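Side-chain contact in LPXTG-motif cell wall anchor domain protein (Mobiluncus mulieris, PDB 5U5O), which probably serves in cell adhesion as part of a giant adhesin, here a piece with Ig-like domains containing intramolecular covalent cross-links: residues 125-130 with 140-145. Sequence-based numbering, arbitrary orientation.
Sequences QLWAEG and VTPKGK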
loop_
_atom_site.group_PDB
_atom_site.type_symbol
_atom_site.label_atom_id
_atom_site.label_comp_id
_atom_site.label_asym_id
_atom_site.label_seq_id
_atom_site.Cartn_x
_atom_site.Cartn_y
_atom_site.Cartn_z
ATOM N N GLN A 125 -3.691 -23.633 -10.209
ATOM C CA GLN A 125 -4.054 -25.053 -10.301
ATOM C C GLN A 125 -3.724 -25.583 -11.679
ATOM O O GLN A 125 -3.802 -24.854 -12.706
ATOM C CB GLN A 125 -5.529 -25.282 -9.977
ATOM C CG GLN A 125 -5.992 -24.664 -8.660
ATOM C CD GLN A 125 -6.297 -23.163 -8.799
ATOM O OE1 GLN A 125 -6.930 -22.750 -9.762
ATOM N NE2 GLN A 125 -5.819 -22.354 -7.853
ATOM N N LEU A 126 -3.403 -26.886 -11.697
ATOM C CA LEU A 126 -3.065 -27.614 -12.910
ATOM C C LEU A 126 -4.047 -28.755 -13.092
ATOM O O LEU A 126 -4.180 -29.585 -12.179
ATOM C CB LEU A 126 -1.644 -28.177 -12.786
ATOM C CG LEU A 126 -1.114 -29.059 -13.915
ATOM C CD1 LEU A 126 -0.968 -28.264 -15.203
ATOM C CD2 LEU A 126 0.198 -29.738 -13.514
ATOM N N TRP A 127 -4.642 -28.871 -14.275
ATOM C CA TRP A 127 -5.669 -29.856 -14.590
ATOM C C TRP A 127 -5.132 -30.745 -15.716
ATOM O O TRP A 127 -4.681 -30.256 -16.759
ATOM C CB TRP A 127 -6.975 -29.189 -15.041
ATOM C CG TRP A 127 -7.676 -28.363 -14.009
ATOM C CD1 TRP A 127 -7.345 -27.099 -13.609
ATOM C CD2 TRP A 127 -8.865 -28.710 -13.294
ATOM N NE1 TRP A 127 -8.232 -26.658 -12.672
ATOM C CE2 TRP A 127 -9.186 -27.615 -12.462
ATOM C CE3 TRP A 127 -9.694 -29.841 -13.271
ATOM C CZ2 TRP A 127 -10.290 -27.616 -11.612
ATOM C CZ3 TRP A 127 -10.790 -29.843 -12.424
ATOM C CH2 TRP A 127 -11.077 -28.736 -11.600
ATOM N N ALA A 128 -5.175 -32.063 -15.512
ATOM C CA ALA A 128 -4.750 -32.999 -16.557
ATOM C C ALA A 128 -5.732 -33.041 -17.723
ATOM O O ALA A 128 -6.915 -32.743 -17.578
ATOM C CB ALA A 128 -4.570 -34.403 -16.002
ATOM N N GLU A 129 -5.212 -33.442 -18.868
ATOM C CA GLU A 129 -6.013 -33.595 -20.078
ATOM C C GLU A 129 -7.248 -34.495 -19.781
ATOM O O GLU A 129 -7.144 -35.501 -19.074
ATOM C CB GLU A 129 -5.133 -34.198 -21.177
ATOM C CG GLU A 129 -5.720 -34.100 -22.571
ATOM C CD GLU A 129 -4.807 -34.653 -23.646
ATOM O OE1 GLU A 129 -3.596 -34.353 -23.644
ATOM O OE2 GLU A 129 -5.310 -35.397 -24.518
ATOM N N GLY A 130 -8.417 -34.045 -20.234
ATOM C CA GLY A 130 -9.669 -34.789 -20.089
ATOM C C GLY A 130 -10.433 -34.642 -18.783
ATOM O O GLY A 130 -11.525 -35.209 -18.643
ATOM N N VAL A 140 -11.626 -22.822 -14.955
ATOM C CA VAL A 140 -11.772 -24.178 -15.458
ATOM C C VAL A 140 -13.036 -24.759 -14.824
ATOM O O VAL A 140 -13.204 -24.702 -13.601
ATOM C CB VAL A 140 -10.545 -25.037 -15.073
ATOM C CG1 VAL A 140 -10.712 -26.487 -15.528
ATOM C CG2 VAL A 140 -9.258 -24.446 -15.652
ATOM N N THR A 141 -13.913 -25.319 -15.655
ATOM C CA THR A 141 -15.111 -26.015 -15.183
ATOM C C THR A 141 -14.761 -27.497 -15.036
ATOM O O THR A 141 -14.331 -28.115 -16.010
ATOM C CB THR A 141 -16.273 -25.874 -16.186
ATOM O OG1 THR A 141 -16.478 -24.488 -16.472
ATOM C CG2 THR A 141 -17.572 -26.466 -15.627
ATOM N N PRO A 142 -14.943 -28.072 -13.828
ATOM C CA PRO A 142 -14.678 -29.507 -13.687
ATOM C C PRO A 142 -15.751 -30.389 -14.319
ATOM O O PRO A 142 -16.823 -29.907 -14.707
ATOM C CB PRO A 142 -14.661 -29.713 -12.169
ATOM C CG PRO A 142 -15.495 -28.614 -11.619
ATOM C CD PRO A 142 -15.304 -27.449 -12.542
ATOM N N LYS A 143 -15.439 -31.676 -14.426
ATOM C CA LYS A 143 -16.421 -32.695 -14.779
ATOM C C LYS A 143 -16.976 -33.223 -13.473
ATOM O O LYS A 143 -16.358 -34.079 -12.836
ATOM C CB LYS A 143 -15.777 -33.821 -15.570
ATOM C CG LYS A 143 -15.247 -33.380 -16.915
ATOM C CD LYS A 143 -14.942 -34.572 -17.792
ATOM C CE LYS A 143 -14.490 -34.124 -19.163
ATOM N NZ LYS A 143 -14.035 -35.282 -19.974
ATOM N N GLY A 144 -18.118 -32.681 -13.061
ATOM C CA GLY A 144 -18.740 -33.049 -11.796
ATOM C C GLY A 144 -17.817 -32.806 -10.615
ATOM O O GLY A 144 -17.524 -31.656 -10.274
ATOM N N LYS A 145 -17.330 -33.896 -10.022
ATOM C CA LYS A 145 -16.483 -33.833 -8.830
ATOM C C LYS A 145 -14.984 -33.744 -9.120
ATOM O O LYS A 145 -14.195 -33.716 -8.176
ATOM C CB LYS A 145 -16.739 -35.058 -7.946
#
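With CG anti to its own carbonyl carbon and beside the backbone N, W127 sends the indole out to meet V140, whose chi1 of 177° sets CG1 opposite the backbone N and over the ring. The two segments belong to the Ig-like domain of the T-Q ester bond family: 125-130 runs off the end of strand 118-127, and 140-145 begins with the second strand of the small antiparallel hairpin 132-135/140-142. The geometry is that of a CH-pi contact. V140 CG1 lies 3.6 Å from the centroid of the five-membered ring of W127 and only 9° off the ring normal, hence above the face rather than beside it. The methyl sits over the middle of the five-membered ring, shifted slightly toward the fused bond, with W127 CE2 its nearest ring atom, while V140 CB and CG2 reach the NE1 side of the pyrrole. Farther along the indole, the six-membered ring meets the proline: W127 CH2 is 3.8 Å from P142 CB, an oblique approach that is purely apolar. V140 and P142, two residues apart on one strand, thus pack against successive parts of a single indole. Y132, from the partner strand of the hairpin, touches both W127 and V140, and S146 and P148 add further contacts to the indole, which is buried although the contact as a whole lies at the surface. This packing seats the hairpin against the end of strand 118-127. A polar link follows at the surface, where the K143 chain, extended beyond CG, carries its ammonium to the loop after that strand. There K143 NZ donates to G130 O at 2.8 Å, with a C=O...N angle of 138° and the nitrogen tilted out of the carbonyl plane.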